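Local coordinates for protein KmHsv2 (Kluyveromyces marxianus, PDB 3VU4) that probably binds phosphoinositides at membranes as a seven-bladed beta-propeller of the PROPPIN family, related to the autophagy protein Atg18, at residues Arg110-Val115 against Cys143-Gly148; Phe42-Val47 against Trp86-Lys91; Thr218-Phe223 against His265-Phe270. All coordinates share one frame; numbering follows the deposited sequence.

Contact 1 (Arg110-Val115 against Cys143-Gly148). With SO4 (sulfate ion), chain I; SO4 (sulfate ion), chain J.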
loop_
_atom_site.group_PDB
_atom_site.type_symbol
_atom_site.label_atom_id
_atom_site.label_comp_id
_atom_site.label_asym_id
_atom_site.label_seq_id
_atom_site.Cartn_x
_atom_site.Cartn_y
_atom_site.Cartn_z
ATOM N N ARG A 110 -8.243 6.868 -13.452
ATOM C CA ARG A 110 -9.218 7.528 -14.320
ATOM C C ARG A 110 -9.234 6.890 -15.709
ATOM O O ARG A 110 -10.152 7.114 -16.493
ATOM C CB ARG A 110 -8.909 9.028 -14.444
ATOM C CG ARG A 110 -8.987 9.821 -13.132
ATOM C CD ARG A 110 -8.506 11.267 -13.319
ATOM N NE ARG A 110 -8.393 12.003 -12.058
ATOM C CZ ARG A 110 -9.426 12.430 -11.335
ATOM N NH1 ARG A 110 -10.668 12.198 -11.743
ATOM N NH2 ARG A 110 -9.216 13.089 -10.200
ATOM N N GLU A 111 -8.228 6.071 -15.995
ATOM C CA GLU A 111 -8.113 5.423 -17.296
ATOM C C GLU A 111 -8.396 3.926 -17.306
ATOM O O GLU A 111 -9.107 3.425 -18.180
ATOM C CB GLU A 111 -6.703 5.613 -17.838
ATOM C CG GLU A 111 -6.077 6.947 -17.524
ATOM C CD GLU A 111 -5.864 7.765 -18.771
ATOM O OE1 GLU A 111 -6.861 8.319 -19.285
ATOM O OE2 GLU A 111 -4.702 7.838 -19.240
ATOM N N PHE A 112 -7.824 3.217 -16.336
ATOM C CA PHE A 112 -7.955 1.767 -16.274
ATOM C C PHE A 112 -8.591 1.171 -15.027
ATOM O O PHE A 112 -8.770 1.839 -14.006
ATOM C CB PHE A 112 -6.573 1.143 -16.418
ATOM C CG PHE A 112 -5.694 1.852 -17.388
ATOM C CD1 PHE A 112 -5.766 1.570 -18.744
ATOM C CD2 PHE A 112 -4.791 2.812 -16.947
ATOM C CE1 PHE A 112 -4.948 2.231 -19.652
ATOM C CE2 PHE A 112 -3.968 3.481 -17.845
ATOM C CZ PHE A 112 -4.047 3.189 -19.203
ATOM N N ILE A 113 -8.922 -0.112 -15.147
ATOM C CA ILE A 113 -9.476 -0.908 -14.066
ATOM C C ILE A 113 -8.656 -2.192 -14.122
ATOM O O ILE A 113 -8.886 -3.036 -14.984
ATOM C CB ILE A 113 -10.955 -1.272 -14.285
ATOM C CG1 ILE A 113 -11.809 -0.008 -14.355
ATOM C CG2 ILE A 113 -11.439 -2.145 -13.135
ATOM C CD1 ILE A 113 -13.300 -0.283 -14.504
ATOM N N VAL A 114 -7.681 -2.329 -13.229
ATOM C CA VAL A 114 -6.842 -3.523 -13.214
ATOM C C VAL A 114 -7.513 -4.568 -12.324
ATOM O O VAL A 114 -7.902 -4.262 -11.195
ATOM C CB VAL A 114 -5.417 -3.192 -12.684
ATOM C CG1 VAL A 114 -4.531 -4.416 -12.761
ATOM C CG2 VAL A 114 -4.813 -2.047 -13.494
ATOM N N VAL A 115 -7.653 -5.790 -12.840
ATOM C CA VAL A 115 -8.306 -6.888 -12.112
ATOM C C VAL A 115 -7.563 -8.226 -12.253
ATOM O O VAL A 115 -7.320 -8.686 -13.371
ATOM C CB VAL A 115 -9.759 -7.116 -12.633
ATOM C CG1 VAL A 115 -10.442 -8.210 -11.825
ATOM C CG2 VAL A 115 -10.555 -5.822 -12.572
ATOM N N CYS A 143 0.915 -8.353 -7.538
ATOM C CA CYS A 143 0.813 -7.292 -8.517
ATOM C C CYS A 143 0.324 -6.000 -7.898
ATOM O O CYS A 143 -0.554 -5.993 -7.042
ATOM C CB CYS A 143 -0.099 -7.707 -9.673
ATOM S SG CYS A 143 -1.839 -7.396 -9.429
ATOM N N GLU A 144 0.922 -4.903 -8.321
ATOM C CA GLU A 144 0.532 -3.606 -7.819
ATOM C C GLU A 144 0.418 -2.672 -9.008
ATOM O O GLU A 144 1.150 -2.794 -9.990
ATOM C CB GLU A 144 1.570 -3.054 -6.839
ATOM C CG GLU A 144 0.970 -2.080 -5.828
ATOM C CD GLU A 144 1.889 -0.927 -5.492
ATOM O OE1 GLU A 144 3.118 -1.131 -5.468
ATOM O OE2 GLU A 144 1.384 0.185 -5.237
ATOM N N PHE A 145 -0.528 -1.753 -8.927
ATOM C CA PHE A 145 -0.714 -0.793 -9.989
ATOM C C PHE A 145 -0.861 0.569 -9.363
ATOM O O PHE A 145 -1.682 0.762 -8.471
ATOM C CB PHE A 145 -1.963 -1.097 -10.802
ATOM C CG PHE A 145 -2.228 -0.085 -11.866
ATOM C CD1 PHE A 145 -1.393 0.003 -12.976
ATOM C CD2 PHE A 145 -3.268 0.828 -11.732
ATOM C CE1 PHE A 145 -1.586 0.993 -13.941
ATOM C CE2 PHE A 145 -3.471 1.821 -12.690
ATOM C CZ PHE A 145 -2.625 1.904 -13.797
ATOM N N SER A 146 -0.059 1.516 -9.822
ATOM C CA SER A 146 -0.140 2.864 -9.286
ATOM C C SER A 146 0.517 3.845 -10.222
ATOM O O SER A 146 1.561 3.551 -10.809
ATOM C CB SER A 146 0.543 2.944 -7.915
ATOM O OG SER A 146 0.579 4.281 -7.442
ATOM N N ASN A 147 -0.116 5.003 -10.373
ATOM C CA ASN A 147 0.428 6.057 -11.208
ATOM C C ASN A 147 0.818 5.547 -12.605
ATOM O O ASN A 147 1.947 5.745 -13.050
ATOM C CB ASN A 147 1.650 6.621 -10.500
ATOM C CG ASN A 147 1.913 8.044 -10.849
ATOM O OD1 ASN A 147 1.680 8.936 -10.040
ATOM N ND2 ASN A 147 2.397 8.280 -12.063
ATOM N N GLY A 148 -0.109 4.870 -13.277
ATOM C CA GLY A 148 0.158 4.354 -14.609
ATOM C C GLY A 148 1.195 3.247 -14.770
ATOM O O GLY A 148 1.518 2.865 -15.899
HETATM S S SO4 I . -5.121 8.669 -13.040
HETATM O O1 SO4 I . -5.904 9.570 -13.904
HETATM O O2 SO4 I . -4.196 9.465 -12.212
HETATM O O3 SO4 I . -6.026 7.918 -12.157
HETATM O O4 SO4 I . -4.357 7.728 -13.879
HETATM S S SO4 J . -3.274 6.764 -9.992
HETATM O O1 SO4 J . -3.054 6.769 -11.452
HETATM O O2 SO4 J . -2.175 7.474 -9.313
HETATM O O3 SO4 J . -4.544 7.434 -9.702
HETATM O O4 SO4 J . -3.348 5.372 -9.507
#
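Val114 CG2 sits on one face of the Phe145 ring. It is a CH-pi contact between neighbouring blades of the seven-bladed beta-propeller. Val114 CG2 lies 3.9 Å from the centroid of the Phe145 ring, 21° off its normal. It is displaced toward the rim on the CB side, with Val114 CG2 3.6 Å from Phe145 CG. Phe112 meets the same ring farther out, CD2 to Phe145 CZ at 3.9 Å. The two phenylalanine side chains cross at about a right angle, and their rings meet obliquely, not as a stack. Phe145 reaches both partners because its CG stands anti to the backbone N (chi1 177°), which swings the ring toward strand 112-117. An alanine here is likely to open a gap between the blades, leaving Val114 CG2 without the ring it rests on and the Phe112 ring freer to turn.

The next shell closes round these side chains. Phe107 of strand 103-108 touches both Val114 and Phe145, and Leu150 of strand 149-154 does the same. Val123 and Ile133 touch Phe112. Strand 112-117 is the second of its blade, and strand 142-146 is the first of the next.

Polar atoms gather where the segments run into turns, and two sulfate ions lie there, probably from the crystallisation liquor. Asn147 N gives a weak bond of 3.4 Å to O4 of the chain J ion. The other ion lies beside the extended side chain of Arg110, with its O1 near the guanidinium plane at the edge. Arg110 holds it by its backbone instead: N donates to O3 of the chain I sulfate at 2.8 Å, with an N-H...O angle of 165°.

Contact 2 (Phe42-Val47 against Trp86-Lys91)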
loop_
_atom_site.group_PDB
_atom_site.type_symbol
_atom_site.label_atom_id
_atom_site.label_comp_id
_atom_site.label_asym_id
_atom_site.label_seq_id
_atom_site.Cartn_x
_atom_site.Cartn_y
_atom_site.Cartn_z
ATOM N N PHE A 42 -20.852 0.017 3.193
ATOM C CA PHE A 42 -19.493 0.438 2.906
ATOM C C PHE A 42 -19.426 1.880 3.389
ATOM O O PHE A 42 -20.392 2.626 3.265
ATOM C CB PHE A 42 -19.131 0.268 1.412
ATOM C CG PHE A 42 -19.651 1.344 0.484
ATOM C CD1 PHE A 42 -19.118 2.633 0.501
ATOM C CD2 PHE A 42 -20.607 1.033 -0.483
ATOM C CE1 PHE A 42 -19.524 3.593 -0.443
ATOM C CE2 PHE A 42 -21.016 1.987 -1.427
ATOM C CZ PHE A 42 -20.474 3.264 -1.405
ATOM N N GLU A 43 -18.302 2.250 3.989
ATOM C CA GLU A 43 -18.121 3.584 4.537
ATOM C C GLU A 43 -16.859 4.193 3.958
ATOM O O GLU A 43 -15.942 3.472 3.566
ATOM C CB GLU A 43 -17.975 3.494 6.055
ATOM C CG GLU A 43 -18.926 2.503 6.713
ATOM C CD GLU A 43 -20.324 3.067 6.889
ATOM O OE1 GLU A 43 -21.251 2.289 7.216
ATOM O OE2 GLU A 43 -20.487 4.295 6.710
ATOM N N ILE A 44 -16.811 5.519 3.911
ATOM C CA ILE A 44 -15.648 6.220 3.394
ATOM C C ILE A 44 -15.275 7.316 4.377
ATOM O O ILE A 44 -16.144 8.022 4.886
ATOM C CB ILE A 44 -15.933 6.854 2.020
ATOM C CG1 ILE A 44 -16.312 5.762 1.018
ATOM C CG2 ILE A 44 -14.700 7.606 1.525
ATOM C CD1 ILE A 44 -16.762 6.300 -0.326
ATOM N N TYR A 45 -13.980 7.447 4.650
ATOM C CA TYR A 45 -13.500 8.461 5.578
ATOM C C TYR A 45 -12.340 9.250 5.006
ATOM O O TYR A 45 -11.726 8.864 4.010
ATOM C CB TYR A 45 -12.999 7.823 6.880
ATOM C CG TYR A 45 -13.927 6.816 7.516
ATOM C CD1 TYR A 45 -14.092 5.535 6.964
ATOM C CD2 TYR A 45 -14.637 7.137 8.677
ATOM C CE1 TYR A 45 -14.942 4.603 7.557
ATOM C CE2 TYR A 45 -15.489 6.216 9.276
ATOM C CZ TYR A 45 -15.636 4.954 8.715
ATOM O OH TYR A 45 -16.464 4.043 9.325
ATOM N N ASN A 46 -12.050 10.369 5.651
ATOM C CA ASN A 46 -10.912 11.183 5.286
ATOM C C ASN A 46 -9.896 10.652 6.281
ATOM O O ASN A 46 -10.255 10.403 7.433
ATOM C CB ASN A 46 -11.189 12.647 5.576
ATOM C CG ASN A 46 -11.095 13.495 4.350
ATOM O OD1 ASN A 46 -11.894 13.347 3.426
ATOM N ND2 ASN A 46 -10.106 14.385 4.315
ATOM N N VAL A 47 -8.652 10.449 5.866
ATOM C CA VAL A 47 -7.661 9.930 6.804
ATOM C C VAL A 47 -7.031 11.025 7.661
ATOM O O VAL A 47 -6.708 10.793 8.826
ATOM C CB VAL A 47 -6.557 9.131 6.085
ATOM C CG1 VAL A 47 -7.166 7.918 5.406
ATOM C CG2 VAL A 47 -5.861 9.995 5.073
ATOM N N TRP A 86 -19.641 1.369 -9.248
ATOM C CA TRP A 86 -20.833 2.023 -8.708
ATOM C C TRP A 86 -20.704 3.531 -8.538
ATOM O O TRP A 86 -19.618 4.047 -8.280
ATOM C CB TRP A 86 -21.176 1.350 -7.373
ATOM C CG TRP A 86 -22.208 2.009 -6.508
ATOM C CD1 TRP A 86 -22.031 3.095 -5.692
ATOM C CD2 TRP A 86 -23.544 1.548 -6.276
ATOM N NE1 TRP A 86 -23.173 3.331 -4.959
ATOM C CE2 TRP A 86 -24.117 2.399 -5.301
ATOM C CE3 TRP A 86 -24.315 0.503 -6.799
ATOM C CZ2 TRP A 86 -25.424 2.224 -4.832
ATOM C CZ3 TRP A 86 -25.616 0.331 -6.333
ATOM C CH2 TRP A 86 -26.157 1.191 -5.361
ATOM N N ASP A 87 -21.827 4.229 -8.688
ATOM C CA ASP A 87 -21.866 5.681 -8.558
ATOM C C ASP A 87 -22.336 6.061 -7.155
ATOM O O ASP A 87 -23.407 5.651 -6.713
ATOM C CB ASP A 87 -22.812 6.275 -9.608
ATOM C CG ASP A 87 -22.637 7.779 -9.777
ATOM O OD1 ASP A 87 -22.748 8.516 -8.773
ATOM O OD2 ASP A 87 -22.388 8.224 -10.920
ATOM N N ASP A 88 -21.519 6.850 -6.465
ATOM C CA ASP A 88 -21.804 7.301 -5.108
ATOM C C ASP A 88 -23.051 8.151 -4.968
ATOM O O ASP A 88 -23.977 7.796 -4.242
ATOM C CB ASP A 88 -20.632 8.110 -4.564
ATOM C CG ASP A 88 -19.742 7.298 -3.672
ATOM O OD1 ASP A 88 -20.285 6.516 -2.864
ATOM O OD2 ASP A 88 -18.507 7.449 -3.766
ATOM N N VAL A 89 -23.046 9.292 -5.650
ATOM C CA VAL A 89 -24.152 10.239 -5.609
ATOM C C VAL A 89 -25.424 9.746 -6.302
ATOM O O VAL A 89 -26.527 10.080 -5.875
ATOM C CB VAL A 89 -23.707 11.609 -6.197
ATOM C CG1 VAL A 89 -22.900 11.399 -7.467
ATOM C CG2 VAL A 89 -24.916 12.479 -6.473
ATOM N N LYS A 90 -25.278 8.945 -7.354
ATOM C CA LYS A 90 -26.441 8.422 -8.068
ATOM C C LYS A 90 -26.861 7.038 -7.583
ATOM O O LYS A 90 -27.809 6.464 -8.112
ATOM C CB LYS A 90 -26.168 8.346 -9.573
ATOM C CG LYS A 90 -26.044 9.690 -10.279
ATOM C CD LYS A 90 -25.995 9.489 -11.790
ATOM C CE LYS A 90 -26.040 10.811 -12.548
ATOM N NZ LYS A 90 -26.131 10.589 -14.024
ATOM N N LYS A 91 -26.159 6.511 -6.581
ATOM C CA LYS A 91 -26.449 5.186 -6.028
ATOM C C LYS A 91 -26.843 4.222 -7.144
ATOM O O LYS A 91 -27.852 3.520 -7.046
ATOM C CB LYS A 91 -27.595 5.255 -5.016
ATOM C CG LYS A 91 -27.488 6.335 -3.950
ATOM C CD LYS A 91 -28.446 6.010 -2.799
ATOM C CE LYS A 91 -28.963 7.254 -2.083
ATOM N NZ LYS A 91 -27.889 8.106 -1.511
#
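Asp87 OD1 accepts the backbone N of Lys90 at 2.9 Å, and the turn that this bond ties carries Asp88 up against Phe42 and Ile44. The N-H...O angle is 162°, but the donor comes from above the carboxylate plane, 51° out of it. This is an Asx motif. It fixes the chain just as it leaves strand 82-87. A weak backbone bond from Lys91 N to Asp88 O adds to the turn.

Asp88 then meets the other segment with both carboxylate oxygens. Asp88 OD1 lies at the edge of the Phe42 ring and in its plane, 3.6 Å from Phe42 CZ. The ring and carboxylate planes are 48° apart. A negative oxygen set against the ring hydrogens, not over the pi face, is probably mildly favourable. Asp88 OD2 faces Ile44 CD1 at 4.0 Å, the two side chains coming from opposite directions.

Phe42 and Ile44 lie on strand 41-47, third of its propeller blade. Asp88 sits in the turn that follows strand 82-87, third of the next. Ile35 of the first blade touches both Phe42 and Ile44. Val73 of the second touches both Trp86 and Asp88.

Phe42 also has Trp86 near its edge, with Phe42 CE2 4.4 Å from Trp86 NE1. The two ring planes stand nearly perpendicular. CG of Phe42 lies between the backbone N and the carbonyl carbon, the crowded position, and from there the ring points at the turn. Trp86 is packed from its own side as well: the backbone C of Lys91 lies 3.4 Å above one face of the indole, offset toward the rim. The Phe75 ring meets that of Trp86, and Met58 touches it from a loop.

Contact 3 (Thr218-Phe223 against His265-Phe270). With SO4 (sulfate ion), chain E.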
loop_
_atom_site.group_PDB
_atom_site.type_symbol
_atom_site.label_atom_id
_atom_site.label_comp_id
_atom_site.label_asym_id
_atom_site.label_seq_id
_atom_site.Cartn_x
_atom_site.Cartn_y
_atom_site.Cartn_z
ATOM N N THR A 218 15.023 -11.727 5.224
ATOM C CA THR A 218 15.837 -10.833 6.024
ATOM C C THR A 218 16.153 -9.536 5.261
ATOM O O THR A 218 16.656 -8.572 5.832
ATOM C CB THR A 218 17.138 -11.557 6.395
ATOM O OG1 THR A 218 18.221 -10.617 6.478
ATOM C CG2 THR A 218 17.454 -12.605 5.328
ATOM N N ILE A 219 15.809 -9.512 3.980
ATOM C CA ILE A 219 16.116 -8.377 3.129
ATOM C C ILE A 219 14.969 -7.700 2.412
ATOM O O ILE A 219 14.071 -8.360 1.891
ATOM C CB ILE A 219 17.127 -8.810 2.052
ATOM C CG1 ILE A 219 18.377 -9.398 2.703
ATOM C CG2 ILE A 219 17.510 -7.642 1.186
ATOM C CD1 ILE A 219 19.350 -10.039 1.705
ATOM N N ILE A 220 15.007 -6.369 2.416
ATOM C CA ILE A 220 14.035 -5.546 1.712
ATOM C C ILE A 220 14.861 -4.814 0.632
ATOM O O ILE A 220 15.959 -4.318 0.910
ATOM C CB ILE A 220 13.367 -4.519 2.647
ATOM C CG1 ILE A 220 12.503 -5.240 3.684
ATOM C CG2 ILE A 220 12.501 -3.560 1.835
ATOM C CD1 ILE A 220 11.825 -4.320 4.686
ATOM N N ARG A 221 14.358 -4.773 -0.601
ATOM C CA ARG A 221 15.082 -4.127 -1.691
ATOM C C ARG A 221 14.307 -3.026 -2.387
ATOM O O ARG A 221 13.075 -3.060 -2.465
ATOM C CB ARG A 221 15.515 -5.153 -2.741
ATOM C CG ARG A 221 16.419 -6.239 -2.198
ATOM C CD ARG A 221 17.055 -7.076 -3.303
ATOM N NE ARG A 221 18.108 -7.928 -2.759
ATOM C CZ ARG A 221 17.981 -9.231 -2.508
ATOM N NH1 ARG A 221 16.840 -9.867 -2.765
ATOM N NH2 ARG A 221 18.986 -9.895 -1.954
ATOM N N VAL A 222 15.042 -2.041 -2.899
ATOM C CA VAL A 222 14.424 -0.941 -3.608
ATOM C C VAL A 222 15.086 -0.810 -4.964
ATOM O O VAL A 222 16.314 -0.732 -5.046
ATOM C CB VAL A 222 14.584 0.382 -2.852
ATOM C CG1 VAL A 222 13.800 1.467 -3.564
ATOM C CG2 VAL A 222 14.108 0.234 -1.420
ATOM N N PHE A 223 14.275 -0.792 -6.021
ATOM C CA PHE A 223 14.774 -0.670 -7.388
ATOM C C PHE A 223 14.155 0.528 -8.094
ATOM O O PHE A 223 13.069 0.979 -7.722
ATOM C CB PHE A 223 14.433 -1.912 -8.234
ATOM C CG PHE A 223 14.849 -3.230 -7.620
ATOM C CD1 PHE A 223 14.042 -3.862 -6.667
ATOM C CD2 PHE A 223 16.035 -3.852 -8.009
ATOM C CE1 PHE A 223 14.410 -5.094 -6.114
ATOM C CE2 PHE A 223 16.414 -5.087 -7.462
ATOM C CZ PHE A 223 15.599 -5.709 -6.513
ATOM N N HIS A 265 8.587 -0.420 11.764
ATOM C CA HIS A 265 9.980 -0.116 11.428
ATOM C C HIS A 265 10.027 0.922 10.309
ATOM O O HIS A 265 9.165 0.943 9.424
ATOM C CB HIS A 265 10.710 -1.368 10.929
ATOM C CG HIS A 265 10.583 -2.557 11.833
ATOM N ND1 HIS A 265 11.421 -2.772 12.907
ATOM C CD2 HIS A 265 9.718 -3.601 11.814
ATOM C CE1 HIS A 265 11.079 -3.896 13.509
ATOM N NE2 HIS A 265 10.049 -4.418 12.865
ATOM N N VAL A 266 11.038 1.778 10.339
ATOM C CA VAL A 266 11.188 2.785 9.307
ATOM C C VAL A 266 12.580 2.680 8.718
ATOM O O VAL A 266 13.566 2.641 9.452
ATOM C CB VAL A 266 10.995 4.202 9.866
ATOM C CG1 VAL A 266 11.342 5.230 8.797
ATOM C CG2 VAL A 266 9.554 4.380 10.340
ATOM N N PHE A 267 12.650 2.600 7.392
ATOM C CA PHE A 267 13.925 2.521 6.682
ATOM C C PHE A 267 14.090 3.818 5.897
ATOM O O PHE A 267 13.107 4.409 5.430
ATOM C CB PHE A 267 13.941 1.313 5.743
ATOM C CG PHE A 267 13.863 0.004 6.458
ATOM C CD1 PHE A 267 15.005 -0.590 6.966
ATOM C CD2 PHE A 267 12.634 -0.625 6.655
ATOM C CE1 PHE A 267 14.931 -1.803 7.667
ATOM C CE2 PHE A 267 12.551 -1.824 7.347
ATOM C CZ PHE A 267 13.699 -2.417 7.855
ATOM N N GLU A 268 15.329 4.262 5.746
ATOM C CA GLU A 268 15.582 5.513 5.047
ATOM C C GLU A 268 16.178 5.351 3.653
ATOM O O GLU A 268 17.278 4.815 3.507
ATOM C CB GLU A 268 16.495 6.384 5.918
ATOM C CG GLU A 268 17.020 7.654 5.253
ATOM C CD GLU A 268 17.910 8.459 6.187
ATOM O OE1 GLU A 268 17.372 9.208 7.031
ATOM O OE2 GLU A 268 19.150 8.326 6.092
ATOM N N ILE A 269 15.452 5.813 2.633
ATOM C CA ILE A 269 15.934 5.751 1.250
ATOM C C ILE A 269 16.890 6.933 0.980
ATOM O O ILE A 269 17.942 6.777 0.348
ATOM C CB ILE A 269 14.757 5.763 0.240
ATOM C CG1 ILE A 269 14.137 4.360 0.148
ATOM C CG2 ILE A 269 15.238 6.205 -1.137
ATOM C CD1 ILE A 269 13.353 3.932 1.374
ATOM N N PHE A 270 16.520 8.116 1.451
ATOM C CA PHE A 270 17.387 9.281 1.315
ATOM C C PHE A 270 17.060 10.237 2.452
ATOM O O PHE A 270 15.916 10.280 2.914
ATOM C CB PHE A 270 17.231 9.946 -0.066
ATOM C CG PHE A 270 15.940 10.699 -0.270
ATOM C CD1 PHE A 270 15.765 11.972 0.272
ATOM C CD2 PHE A 270 14.924 10.163 -1.069
ATOM C CE1 PHE A 270 14.601 12.709 0.022
ATOM C CE2 PHE A 270 13.758 10.889 -1.327
ATOM C CZ PHE A 270 13.599 12.168 -0.777
HETATM S S SO4 E . 15.893 -13.457 -0.871
HETATM O O1 SO4 E . 16.414 -12.877 -2.123
HETATM O O2 SO4 E . 15.572 -12.363 0.063
HETATM O O3 SO4 E . 14.668 -14.237 -1.134
HETATM O O4 SO4 E . 16.914 -14.356 -0.300
#
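The Phe267 ring is met obliquely by Ile220 CD1, which comes 3.7 Å from CE2 and 4.1 Å from CZ of Phe267. The other flat group, the Arg221 guanidinium, has Ile219 CG2 above one face, 3.9 Å from the plane and offset toward the rim. At its edge, in plane, lies O1 of a sulfate ion. Arg221 NH1 donates to that O1 at 3.1 Å, almost straight at 175°.

Ile220 and Phe267 cross at about a right angle. CG1 of Ile220 is anti to the carbonyl carbon (chi1 -67°) and the chain stays extended beyond it, which puts CD1 at the ring. Val222 and Ile269 make a second, looser apolar contact, Val222 CG2 to Ile269 CG1 at 4.4 Å.

Arg221 points the other way, into the sulfate site. Its NE forms a salt bridge with Glu233, which probably limits the rotation of the guanidinium. Thr195 N, Asn196 N, His194 ND1 and Ser214 OG also bind sulfate. The ion probably came from the crystallisation liquor, but a pocket of this kind is consistent with holding a phosphoinositide phosphate. Phe234 and Arg236 belong to the Phe-Arg-Arg-Gly motif of this family. Phe234 meets the Phe267 ring, and Arg236 pairs by backbone with Thr218.

Strands 219-224 and 263-268 are each third in adjoining propeller blades. Strand 254-259 sends Val257 against both Ile220 and Phe267, while Met209 of strand 209-214 touches Val222 and Ile269.

Overall arrangement
All three contacts lie between successive blades of one propeller, and no two share a strand. Contacts 2 and 3 each join a third strand to the third strand of the next blade or the turn after it. They lie on opposite sides of the chain's centre, their own centres 34 Å apart. Contact 1 joins a second strand to a first strand and is the most central, 13 Å from the centre of the chain against 20 Å for contact 2. All are mainly buried. Contacts 1 and 3 are apolar across the blades, and other residues of their segments hold sulfate, apart from the apolar contact itself. Contact 2, the farthest out, instead sets a carboxylate against apolar side chains.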